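Local coordinates for acetylglutamate kinase (Streptococcus mutans, PDB 3L86), which probably catalyses the ATP-dependent phosphorylation of N-acetyl-L-glutamate, the second step of the arginine-biosynthesis route from glutamate to N-acetylornithine, at residues Q63-G74 / L169-S179; H73-M83 / L106-G116. All blocks are in the same frame, centred on the assembly; numbering follows the deposited sequence.

Contact 1 (Q63-G74 / L169-S179); sequences QDAGKQLVIVHG and LENRQIPILAS. With NLG (N-acetyl-L-glutamate), chain C.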
loop_
_atom_site.group_PDB
_atom_site.type_symbol
_atom_site.label_atom_id
_atom_site.label_comp_id
_atom_site.label_asym_id
_atom_site.label_seq_id
_atom_site.Cartn_x
_atom_site.Cartn_y
_atom_site.Cartn_z
ATOM N N GLN A 63 -14.752 -3.146 -12.223
ATOM C CA GLN A 63 -15.185 -1.762 -12.440
ATOM C C GLN A 63 -16.474 -1.771 -13.295
ATOM O O GLN A 63 -17.465 -1.111 -12.969
ATOM C CB GLN A 63 -14.086 -0.969 -13.168
ATOM C CG GLN A 63 -14.492 0.524 -13.501
ATOM C CD GLN A 63 -13.331 1.330 -14.088
ATOM O OE1 GLN A 63 -12.830 1.048 -15.188
ATOM N NE2 GLN A 63 -12.890 2.328 -13.345
ATOM N N ASP A 64 -16.503 -2.553 -14.359
ATOM C CA ASP A 64 -17.760 -2.703 -15.176
ATOM C C ASP A 64 -18.976 -3.304 -14.450
ATOM O O ASP A 64 -20.126 -3.126 -14.934
ATOM C CB ASP A 64 -17.471 -3.567 -16.423
ATOM C CG ASP A 64 -16.525 -2.889 -17.430
ATOM O OD1 ASP A 64 -16.313 -1.668 -17.369
ATOM O OD2 ASP A 64 -15.990 -3.573 -18.322
ATOM N N ALA A 65 -18.745 -4.071 -13.354
ATOM C CA ALA A 65 -19.821 -4.653 -12.539
ATOM C C ALA A 65 -20.223 -3.727 -11.416
ATOM O O ALA A 65 -21.050 -4.086 -10.559
ATOM C CB ALA A 65 -19.392 -6.047 -11.968
ATOM N N GLY A 66 -19.642 -2.518 -11.389
ATOM C CA GLY A 66 -20.104 -1.556 -10.421
ATOM C C GLY A 66 -19.325 -1.526 -9.105
ATOM O O GLY A 66 -19.733 -0.819 -8.190
ATOM N N LYS A 67 -18.296 -2.312 -8.940
ATOM C CA LYS A 67 -17.515 -2.300 -7.725
ATOM C C LYS A 67 -16.737 -0.965 -7.535
ATOM O O LYS A 67 -16.329 -0.383 -8.493
ATOM C CB LYS A 67 -16.609 -3.513 -7.704
ATOM C CG LYS A 67 -16.140 -3.935 -6.360
ATOM C CD LYS A 67 -15.773 -5.378 -6.250
ATOM C CE LYS A 67 -16.910 -6.354 -6.177
ATOM N NZ LYS A 67 -17.722 -6.255 -5.060
ATOM N N GLN A 68 -16.587 -0.473 -6.320
ATOM C CA GLN A 68 -15.774 0.755 -6.135
ATOM C C GLN A 68 -14.366 0.360 -5.705
ATOM O O GLN A 68 -14.210 -0.357 -4.703
ATOM C CB GLN A 68 -16.414 1.651 -5.046
ATOM C CG GLN A 68 -17.917 2.022 -5.388
ATOM C CD GLN A 68 -18.627 2.519 -4.127
ATOM O OE1 GLN A 68 -18.425 3.653 -3.725
ATOM N NE2 GLN A 68 -19.382 1.643 -3.457
ATOM N N LEU A 69 -13.361 0.843 -6.433
ATOM C CA LEU A 69 -11.996 0.345 -6.254
ATOM C C LEU A 69 -11.077 1.529 -5.915
ATOM O O LEU A 69 -11.212 2.602 -6.520
ATOM C CB LEU A 69 -11.513 -0.369 -7.537
ATOM C CG LEU A 69 -11.511 -1.891 -7.770
ATOM C CD1 LEU A 69 -12.420 -2.777 -6.931
ATOM C CD2 LEU A 69 -11.474 -2.351 -9.256
ATOM N N VAL A 70 -10.172 1.342 -4.940
ATOM C CA VAL A 70 -9.136 2.367 -4.649
ATOM C C VAL A 70 -7.802 1.640 -4.668
ATOM O O VAL A 70 -7.716 0.565 -4.080
ATOM C CB VAL A 70 -9.345 3.050 -3.249
ATOM C CG1 VAL A 70 -8.184 3.975 -2.923
ATOM C CG2 VAL A 70 -10.713 3.859 -3.211
ATOM N N ILE A 71 -6.793 2.187 -5.368
ATOM C CA ILE A 71 -5.454 1.609 -5.466
ATOM C C ILE A 71 -4.397 2.474 -4.709
ATOM O O ILE A 71 -4.327 3.723 -4.880
ATOM C CB ILE A 71 -5.005 1.385 -6.954
ATOM C CG1 ILE A 71 -5.767 0.213 -7.605
ATOM C CG2 ILE A 71 -3.411 1.163 -7.102
ATOM C CD1 ILE A 71 -5.580 0.142 -9.155
ATOM N N VAL A 72 -3.638 1.811 -3.826
ATOM C CA VAL A 72 -2.495 2.364 -3.076
ATOM C C VAL A 72 -1.282 1.549 -3.586
ATOM O O VAL A 72 -1.444 0.393 -3.974
ATOM C CB VAL A 72 -2.679 2.175 -1.541
ATOM C CG1 VAL A 72 -1.383 2.535 -0.724
ATOM C CG2 VAL A 72 -3.991 2.964 -1.042
ATOM N N HIS A 73 -0.117 2.207 -3.693
ATOM C CA HIS A 73 1.110 1.581 -4.133
ATOM C C HIS A 73 2.352 2.140 -3.383
ATOM O O HIS A 73 2.360 3.348 -2.914
ATOM C CB HIS A 73 1.289 1.709 -5.658
ATOM C CG HIS A 73 1.738 3.064 -6.123
ATOM N ND1 HIS A 73 3.074 3.461 -6.099
ATOM C CD2 HIS A 73 1.047 4.083 -6.691
ATOM C CE1 HIS A 73 3.168 4.686 -6.597
ATOM N NE2 HIS A 73 1.959 5.073 -6.989
ATOM N N GLY A 74 3.370 1.283 -3.257
ATOM C CA GLY A 74 4.713 1.695 -2.760
ATOM C C GLY A 74 5.769 1.681 -3.869
ATOM O O GLY A 74 5.476 2.021 -5.055
ATOM N N LEU A 169 -14.801 8.237 -6.920
ATOM C CA LEU A 169 -15.613 7.034 -7.029
ATOM C C LEU A 169 -17.002 7.385 -7.611
ATOM O O LEU A 169 -17.545 6.642 -8.425
ATOM C CB LEU A 169 -15.755 6.308 -5.690
ATOM C CG LEU A 169 -14.545 5.830 -4.865
ATOM C CD1 LEU A 169 -14.974 5.248 -3.515
ATOM C CD2 LEU A 169 -13.728 4.842 -5.634
ATOM N N GLU A 170 -17.565 8.526 -7.204
ATOM C CA GLU A 170 -18.912 8.876 -7.665
ATOM C C GLU A 170 -18.826 9.058 -9.155
ATOM O O GLU A 170 -19.819 8.994 -9.879
ATOM C CB GLU A 170 -19.431 10.161 -6.990
ATOM N N ASN A 171 -17.604 9.258 -9.626
ATOM C CA ASN A 171 -17.388 9.536 -11.023
ATOM C C ASN A 171 -16.974 8.247 -11.780
ATOM O O ASN A 171 -16.581 8.303 -12.923
ATOM C CB ASN A 171 -16.351 10.653 -11.153
ATOM C CG ASN A 171 -16.573 11.519 -12.370
ATOM O OD1 ASN A 171 -17.629 12.157 -12.504
ATOM N ND2 ASN A 171 -15.563 11.586 -13.260
ATOM N N ARG A 172 -17.062 7.100 -11.140
ATOM C CA ARG A 172 -16.614 5.832 -11.706
ATOM C C ARG A 172 -15.186 5.938 -12.231
ATOM O O ARG A 172 -14.902 5.468 -13.359
ATOM C CB ARG A 172 -17.554 5.383 -12.827
ATOM C CG ARG A 172 -18.950 5.013 -12.354
ATOM C CD ARG A 172 -19.871 4.522 -13.460
ATOM N NE ARG A 172 -21.218 4.245 -12.968
ATOM C CZ ARG A 172 -22.240 3.916 -13.745
ATOM N NH1 ARG A 172 -22.075 3.816 -15.058
ATOM N NH2 ARG A 172 -23.433 3.682 -13.212
ATOM N N GLN A 173 -14.217 6.420 -11.461
ATOM C CA GLN A 173 -12.793 6.510 -11.871
ATOM C C GLN A 173 -12.003 5.972 -10.666
ATOM O O GLN A 173 -12.409 6.210 -9.518
ATOM C CB GLN A 173 -12.427 7.978 -12.143
ATOM C CG GLN A 173 -11.395 8.241 -13.250
ATOM C CD GLN A 173 -10.941 9.703 -13.311
ATOM O OE1 GLN A 173 -11.093 10.457 -12.340
ATOM N NE2 GLN A 173 -10.360 10.101 -14.444
ATOM N N ILE A 174 -10.945 5.187 -10.895
ATOM C CA ILE A 174 -10.180 4.627 -9.749
ATOM C C ILE A 174 -9.083 5.616 -9.370
ATOM O O ILE A 174 -8.212 5.901 -10.193
ATOM C CB ILE A 174 -9.524 3.264 -10.082
ATOM C CG1 ILE A 174 -10.602 2.227 -10.454
ATOM C CG2 ILE A 174 -8.715 2.753 -8.881
ATOM C CD1 ILE A 174 -10.076 0.946 -11.123
ATOM N N PRO A 175 -9.124 6.135 -8.128
ATOM C CA PRO A 175 -7.953 6.932 -7.719
ATOM C C PRO A 175 -6.744 6.052 -7.436
ATOM O O PRO A 175 -6.884 5.084 -6.693
ATOM C CB PRO A 175 -8.394 7.573 -6.406
ATOM C CG PRO A 175 -9.528 6.644 -5.819
ATOM C CD PRO A 175 -10.234 6.149 -7.129
ATOM N N ILE A 176 -5.579 6.444 -7.975
ATOM C CA ILE A 176 -4.259 5.844 -7.649
ATOM C C ILE A 176 -3.405 6.732 -6.696
ATOM O O ILE A 176 -3.012 7.891 -7.047
ATOM C CB ILE A 176 -3.491 5.501 -8.938
ATOM C CG1 ILE A 176 -4.281 4.441 -9.758
ATOM C CG2 ILE A 176 -2.079 4.923 -8.628
ATOM C CD1 ILE A 176 -3.898 4.423 -11.290
ATOM N N LEU A 177 -3.128 6.187 -5.507
ATOM C CA LEU A 177 -2.375 6.897 -4.444
ATOM C C LEU A 177 -1.020 6.330 -4.097
ATOM O O LEU A 177 -0.902 5.239 -3.522
ATOM C CB LEU A 177 -3.130 6.823 -3.142
ATOM C CG LEU A 177 -4.033 7.856 -2.589
ATOM C CD1 LEU A 177 -5.149 8.121 -3.609
ATOM C CD2 LEU A 177 -4.616 7.347 -1.234
ATOM N N ALA A 178 0.012 7.114 -4.338
ATOM C CA ALA A 178 1.374 6.786 -3.852
ATOM C C ALA A 178 1.480 6.876 -2.321
ATOM O O ALA A 178 0.697 7.611 -1.703
ATOM C CB ALA A 178 2.392 7.746 -4.483
ATOM N N SER A 179 2.495 6.202 -1.728
ATOM C CA SER A 179 2.612 6.195 -0.271
ATOM C C SER A 179 3.336 7.443 0.275
ATOM O O SER A 179 4.557 7.361 0.612
ATOM C CB SER A 179 3.294 4.927 0.241
ATOM O OG SER A 179 4.569 4.716 -0.376
HETATM C CA NLG C . 8.534 3.235 2.574
HETATM C C NLG C . 8.884 3.537 3.917
HETATM O OXT NLG C . 9.712 2.922 4.597
HETATM O O NLG C . 8.475 4.277 4.734
HETATM C CB NLG C . 7.675 3.662 1.370
HETATM C CG NLG C . 7.556 2.757 0.075
HETATM C CD NLG C . 7.006 1.268 0.075
HETATM O OE1 NLG C . 6.408 0.907 1.047
HETATM O OE2 NLG C . 7.181 0.449 -0.842
HETATM C C7 NLG C . 10.487 2.695 1.389
HETATM C C8 NLG C . 11.010 1.795 0.778
HETATM O O7 NLG C . 10.913 3.809 1.574
HETATM N N2 NLG C . 9.352 2.532 1.953
#
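Ile71 and Leu177 lock strands 68-73 and 174-178 together. The strands run parallel, 18° apart, and Ile71 is hydrogen-bonded on both sides: Ile71 N donates a hydrogen bond to Pro175 O, and Leu177 N one to Ile71 O at 2.8 Å. One step on, His73 N is hydrogen-bonded to Leu177 O (3.1 Å). The packed part runs from Ile174 along these paired strands to the His73 ring. That ring, its CG held between the backbone N and the carbonyl carbon (chi1 77°), leans across to the partner strand, where Ala178 CA lies over one face in a CH-pi contact, 3.9 Å from the ring centroid, and Ile176 CG2 meets the edge at CD2. Its rotation is fixed by an almost straight hydrogen bond from His73 ND1 to a lone pair of Gly74 O (3.0 Å). On the same face of the sheet, Ile71 CD1 packs on Ile174 CG2; on the other, Val70 CG2 touches Pro175 CG. Ile174 CG2 also presses on Leu69 O (3.4 Å), which Leu169 CD2 approaches too. The solvent side is looser: the side chains of Leu169 and Gln68 cross at about a right angle, the extended Gln63 lays its NE2 against Ile174 CG1 while hydrogen-bonding to Ser129 O, and exposed Arg172 ends helix 162-170 in a Schellman motif. The C-terminal end of strand 68-73 and the break after residue 178 in strand 174-182 face N-acetyl-L-glutamate, as is characteristic of the alpha/beta core of the amino acid kinase fold.

Contact 2 (H73-M83 / L106-G116); sequences HGGGFAINKLM and LVSHALLDLVG. With NLG (N-acetyl-L-glutamate), chain C.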
loop_
_atom_site.group_PDB
_atom_site.type_symbol
_atom_site.label_atom_id
_atom_site.label_comp_id
_atom_site.label_asym_id
_atom_site.label_seq_id
_atom_site.Cartn_x
_atom_site.Cartn_y
_atom_site.Cartn_z
ATOM N N HIS A 73 -0.117 2.207 -3.693
ATOM C CA HIS A 73 1.110 1.581 -4.133
ATOM C C HIS A 73 2.352 2.140 -3.383
ATOM O O HIS A 73 2.360 3.348 -2.914
ATOM C CB HIS A 73 1.289 1.709 -5.658
ATOM C CG HIS A 73 1.738 3.064 -6.123
ATOM N ND1 HIS A 73 3.074 3.461 -6.099
ATOM C CD2 HIS A 73 1.047 4.083 -6.691
ATOM C CE1 HIS A 73 3.168 4.686 -6.597
ATOM N NE2 HIS A 73 1.959 5.073 -6.989
ATOM N N GLY A 74 3.370 1.283 -3.257
ATOM C CA GLY A 74 4.713 1.695 -2.760
ATOM C C GLY A 74 5.769 1.681 -3.869
ATOM O O GLY A 74 5.476 2.021 -5.055
ATOM N N GLY A 75 6.997 1.294 -3.519
ATOM C CA GLY A 75 8.117 1.344 -4.477
ATOM C C GLY A 75 9.518 1.166 -3.887
ATOM O O GLY A 75 10.492 1.703 -4.421
ATOM N N GLY A 76 9.648 0.419 -2.794
ATOM C CA GLY A 76 10.976 0.239 -2.148
ATOM C C GLY A 76 12.130 -0.125 -3.103
ATOM O O GLY A 76 13.205 0.478 -3.094
ATOM N N PHE A 77 11.898 -1.135 -3.933
ATOM C CA PHE A 77 12.874 -1.631 -4.911
ATOM C C PHE A 77 13.382 -0.490 -5.840
ATOM O O PHE A 77 14.601 -0.272 -5.976
ATOM C CB PHE A 77 12.142 -2.792 -5.609
ATOM C CG PHE A 77 12.663 -3.199 -6.961
ATOM C CD1 PHE A 77 13.754 -4.060 -7.080
ATOM C CD2 PHE A 77 11.950 -2.858 -8.116
ATOM C CE1 PHE A 77 14.205 -4.524 -8.369
ATOM C CE2 PHE A 77 12.378 -3.313 -9.397
ATOM C CZ PHE A 77 13.511 -4.150 -9.516
ATOM N N ALA A 78 12.448 0.322 -6.367
ATOM C CA ALA A 78 12.795 1.560 -7.114
ATOM C C ALA A 78 13.559 2.664 -6.379
ATOM O O ALA A 78 14.535 3.194 -6.937
ATOM C CB ALA A 78 11.582 2.137 -7.855
ATOM N N ILE A 79 13.144 3.015 -5.151
ATOM C CA ILE A 79 13.853 3.962 -4.319
ATOM C C ILE A 79 15.318 3.477 -4.036
ATOM O O ILE A 79 16.275 4.289 -4.031
ATOM C CB ILE A 79 13.125 4.197 -2.974
ATOM C CG1 ILE A 79 11.627 4.690 -3.201
ATOM C CG2 ILE A 79 13.955 5.200 -2.110
ATOM C CD1 ILE A 79 10.671 4.598 -1.930
ATOM N N ASN A 80 15.469 2.168 -3.770
ATOM C CA ASN A 80 16.787 1.572 -3.511
ATOM C C ASN A 80 17.713 1.809 -4.712
ATOM O O ASN A 80 18.840 2.285 -4.585
ATOM C CB ASN A 80 16.661 0.057 -3.235
ATOM C CG ASN A 80 16.109 -0.259 -1.863
ATOM O OD1 ASN A 80 15.972 0.603 -0.979
ATOM N ND2 ASN A 80 15.837 -1.530 -1.648
ATOM N N LYS A 81 17.214 1.469 -5.889
ATOM C CA LYS A 81 17.958 1.611 -7.143
ATOM C C LYS A 81 18.426 3.039 -7.250
ATOM O O LYS A 81 19.639 3.349 -7.345
ATOM C CB LYS A 81 17.028 1.330 -8.322
ATOM C CG LYS A 81 17.577 0.409 -9.355
ATOM N N LEU A 82 17.456 3.937 -7.267
ATOM C CA LEU A 82 17.751 5.369 -7.303
ATOM C C LEU A 82 18.746 5.859 -6.264
ATOM O O LEU A 82 19.596 6.711 -6.552
ATOM C CB LEU A 82 16.431 6.163 -7.240
ATOM C CG LEU A 82 16.341 7.615 -7.625
ATOM C CD1 LEU A 82 16.845 7.916 -9.063
ATOM C CD2 LEU A 82 14.843 8.032 -7.381
ATOM N N MET A 83 18.678 5.365 -5.047
ATOM C CA MET A 83 19.666 5.804 -4.072
ATOM C C MET A 83 21.096 5.436 -4.476
ATOM O O MET A 83 22.058 6.180 -4.193
ATOM C CB MET A 83 19.380 5.161 -2.732
ATOM C CG MET A 83 17.990 5.393 -2.305
ATOM S SD MET A 83 18.098 6.588 -1.013
ATOM C CE MET A 83 17.715 5.550 0.474
ATOM N N LEU A 106 14.357 12.203 -3.671
ATOM C CA LEU A 106 14.516 10.884 -4.306
ATOM C C LEU A 106 13.260 10.008 -4.153
ATOM O O LEU A 106 12.808 9.369 -5.126
ATOM C CB LEU A 106 15.757 10.165 -3.696
ATOM C CG LEU A 106 17.059 10.990 -3.867
ATOM C CD1 LEU A 106 18.273 10.398 -3.078
ATOM C CD2 LEU A 106 17.347 10.963 -5.322
ATOM N N VAL A 107 12.711 9.970 -2.922
ATOM C CA VAL A 107 11.529 9.134 -2.602
ATOM C C VAL A 107 10.318 9.532 -3.487
ATOM O O VAL A 107 9.664 8.668 -4.097
ATOM C CB VAL A 107 11.185 9.144 -1.064
ATOM C CG1 VAL A 107 9.824 8.456 -0.732
ATOM C CG2 VAL A 107 12.309 8.488 -0.181
ATOM N N SER A 108 10.005 10.828 -3.546
ATOM C CA SER A 108 8.823 11.267 -4.299
ATOM C C SER A 108 9.014 11.099 -5.793
ATOM O O SER A 108 8.056 10.692 -6.498
ATOM C CB SER A 108 8.410 12.718 -3.943
ATOM O OG SER A 108 9.434 13.598 -4.301
ATOM N N HIS A 109 10.233 11.339 -6.297
ATOM C CA HIS A 109 10.521 11.055 -7.728
ATOM C C HIS A 109 10.338 9.555 -8.091
ATOM O O HIS A 109 9.694 9.219 -9.073
ATOM C CB HIS A 109 11.962 11.467 -8.109
ATOM C CG HIS A 109 12.384 10.992 -9.462
ATOM N ND1 HIS A 109 11.643 11.244 -10.611
ATOM C CD2 HIS A 109 13.481 10.300 -9.863
ATOM C CE1 HIS A 109 12.256 10.687 -11.649
ATOM N NE2 HIS A 109 13.378 10.123 -11.226
ATOM N N ALA A 110 10.894 8.636 -7.305
ATOM C CA ALA A 110 10.696 7.219 -7.655
ATOM C C ALA A 110 9.191 6.803 -7.578
ATOM O O ALA A 110 8.654 6.083 -8.447
ATOM C CB ALA A 110 11.577 6.330 -6.743
ATOM N N LEU A 111 8.509 7.219 -6.517
ATOM C CA LEU A 111 7.097 6.826 -6.341
ATOM C C LEU A 111 6.158 7.415 -7.427
ATOM O O LEU A 111 5.369 6.665 -8.028
ATOM C CB LEU A 111 6.603 7.221 -4.940
ATOM C CG LEU A 111 7.154 6.435 -3.734
ATOM C CD1 LEU A 111 6.575 7.016 -2.430
ATOM C CD2 LEU A 111 6.823 4.966 -3.883
ATOM N N LEU A 112 6.228 8.732 -7.679
ATOM C CA LEU A 112 5.354 9.383 -8.661
ATOM C C LEU A 112 5.754 9.119 -10.119
ATOM O O LEU A 112 4.895 8.807 -10.956
ATOM C CB LEU A 112 5.220 10.906 -8.415
ATOM C CG LEU A 112 4.629 11.272 -7.025
ATOM C CD1 LEU A 112 4.798 12.773 -6.764
ATOM C CD2 LEU A 112 3.156 10.820 -6.841
ATOM N N ASP A 113 7.041 9.261 -10.441
ATOM C CA ASP A 113 7.440 9.300 -11.860
ATOM C C ASP A 113 7.876 7.938 -12.357
ATOM O O ASP A 113 7.669 7.614 -13.547
ATOM C CB ASP A 113 8.597 10.300 -12.058
ATOM C CG ASP A 113 8.250 11.685 -11.574
ATOM O OD1 ASP A 113 7.167 12.173 -11.930
ATOM O OD2 ASP A 113 9.055 12.285 -10.843
ATOM N N LEU A 114 8.487 7.153 -11.461
ATOM C CA LEU A 114 9.041 5.808 -11.799
ATOM C C LEU A 114 8.152 4.568 -11.473
ATOM O O LEU A 114 8.432 3.440 -11.960
ATOM C CB LEU A 114 10.383 5.620 -11.098
ATOM C CG LEU A 114 11.686 6.109 -11.722
ATOM C CD1 LEU A 114 11.477 7.237 -12.621
ATOM C CD2 LEU A 114 12.783 6.378 -10.764
ATOM N N VAL A 115 7.162 4.716 -10.602
ATOM C CA VAL A 115 6.185 3.628 -10.353
ATOM C C VAL A 115 4.738 4.028 -10.733
ATOM O O VAL A 115 4.031 3.315 -11.510
ATOM C CB VAL A 115 6.217 3.128 -8.877
ATOM C CG1 VAL A 115 5.256 1.964 -8.674
ATOM C CG2 VAL A 115 7.646 2.641 -8.491
ATOM N N GLY A 116 4.286 5.155 -10.186
ATOM C CA GLY A 116 2.869 5.541 -10.314
ATOM C C GLY A 116 2.425 5.806 -11.749
ATOM O O GLY A 116 1.313 5.432 -12.139
HETATM C CA NLG C . 8.534 3.235 2.574
HETATM C C NLG C . 8.884 3.537 3.917
HETATM O OXT NLG C . 9.712 2.922 4.597
HETATM O O NLG C . 8.475 4.277 4.734
HETATM C CB NLG C . 7.675 3.662 1.370
HETATM C CG NLG C . 7.556 2.757 0.075
HETATM C CD NLG C . 7.006 1.268 0.075
HETATM O OE1 NLG C . 6.408 0.907 1.047
HETATM O OE2 NLG C . 7.181 0.449 -0.842
HETATM C C7 NLG C . 10.487 2.695 1.389
HETATM C C8 NLG C . 11.010 1.795 0.778
HETATM O O7 NLG C . 10.913 3.809 1.574
HETATM N N2 NLG C . 9.352 2.532 1.953
#
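The glycine-rich turn that holds the substrate, Gly74 to Gly76, and the helix it starts form one side of this contact, and helix 106-116 forms the other. Gly75 is the N-cap of helix 76-83. Its N makes an almost straight hydrogen bond to OE2 of N-acetyl-L-glutamate at 2.8 Å, and Gly76 N reaches the same oxygen at a more bent angle, so two N-H groups at a helix start grip one carboxylate oxygen and probably help to stabilise its charge. Behind the turn, Leu111 CD2 presses on Gly74 O (3.4 Å). Val115 CG1, anti to its own backbone nitrogen (chi1 -177°), also touches that oxygen and lies 3.7 Å from His73 ND1. Leu111 O, which accepts the hydrogen bond of Gly116 N in a wider pi-type turn, comes to the edge of the imidazole, 3.3 Å from His73 CE1. The two helix segments cross at 123°, 8.9 Å apart at their axes, with the small Ala110 where they are close. Ala110 CB meets Ile79 CG1. Leu82 is a knob in a hole formed by Leu106, His109, Ala110 and Leu114. Leu82 CD2 lies 3.6 Å from His109 CD2, on a ring held by a hydrogen bond from His109 ND1 to the anti lone pair of Asp113 OD2. Ile79 CD1 faces both Val107 CG1 and the acetyl oxygen O7 of the ligand. Around the pair, Ile79 and Met83 pack on Arg97 of strand 96-97, Val107 touches Asn190 of strand 188-190, and Leu111 rests on Ser179 and Leu180 of strand 174-182.

His73 and Gly74 belong to both contacts: strand 68-73 of contact 1 ends at His73, and the chain passes through Gly74 into the turn and helix of contact 2. The centres of the two lie 21 Å apart, yet their surfaces join where helix 106-116 lies against strand 174-182 at Ala178 and Ser179, with Leu111 CD1 3.7 Å from Ser179 O and Leu112 CD2 3.9 Å from Ala178 CB. Both reach N-acetyl-L-glutamate, contact 1 through Gly74 and Ser179 and contact 2 through the turn and Ile79; Arg97, Asn190 and Ala193 also hydrogen-bond to it. The bound magnesium ion and ADP each come within about 7 Å of the CA of Gly74.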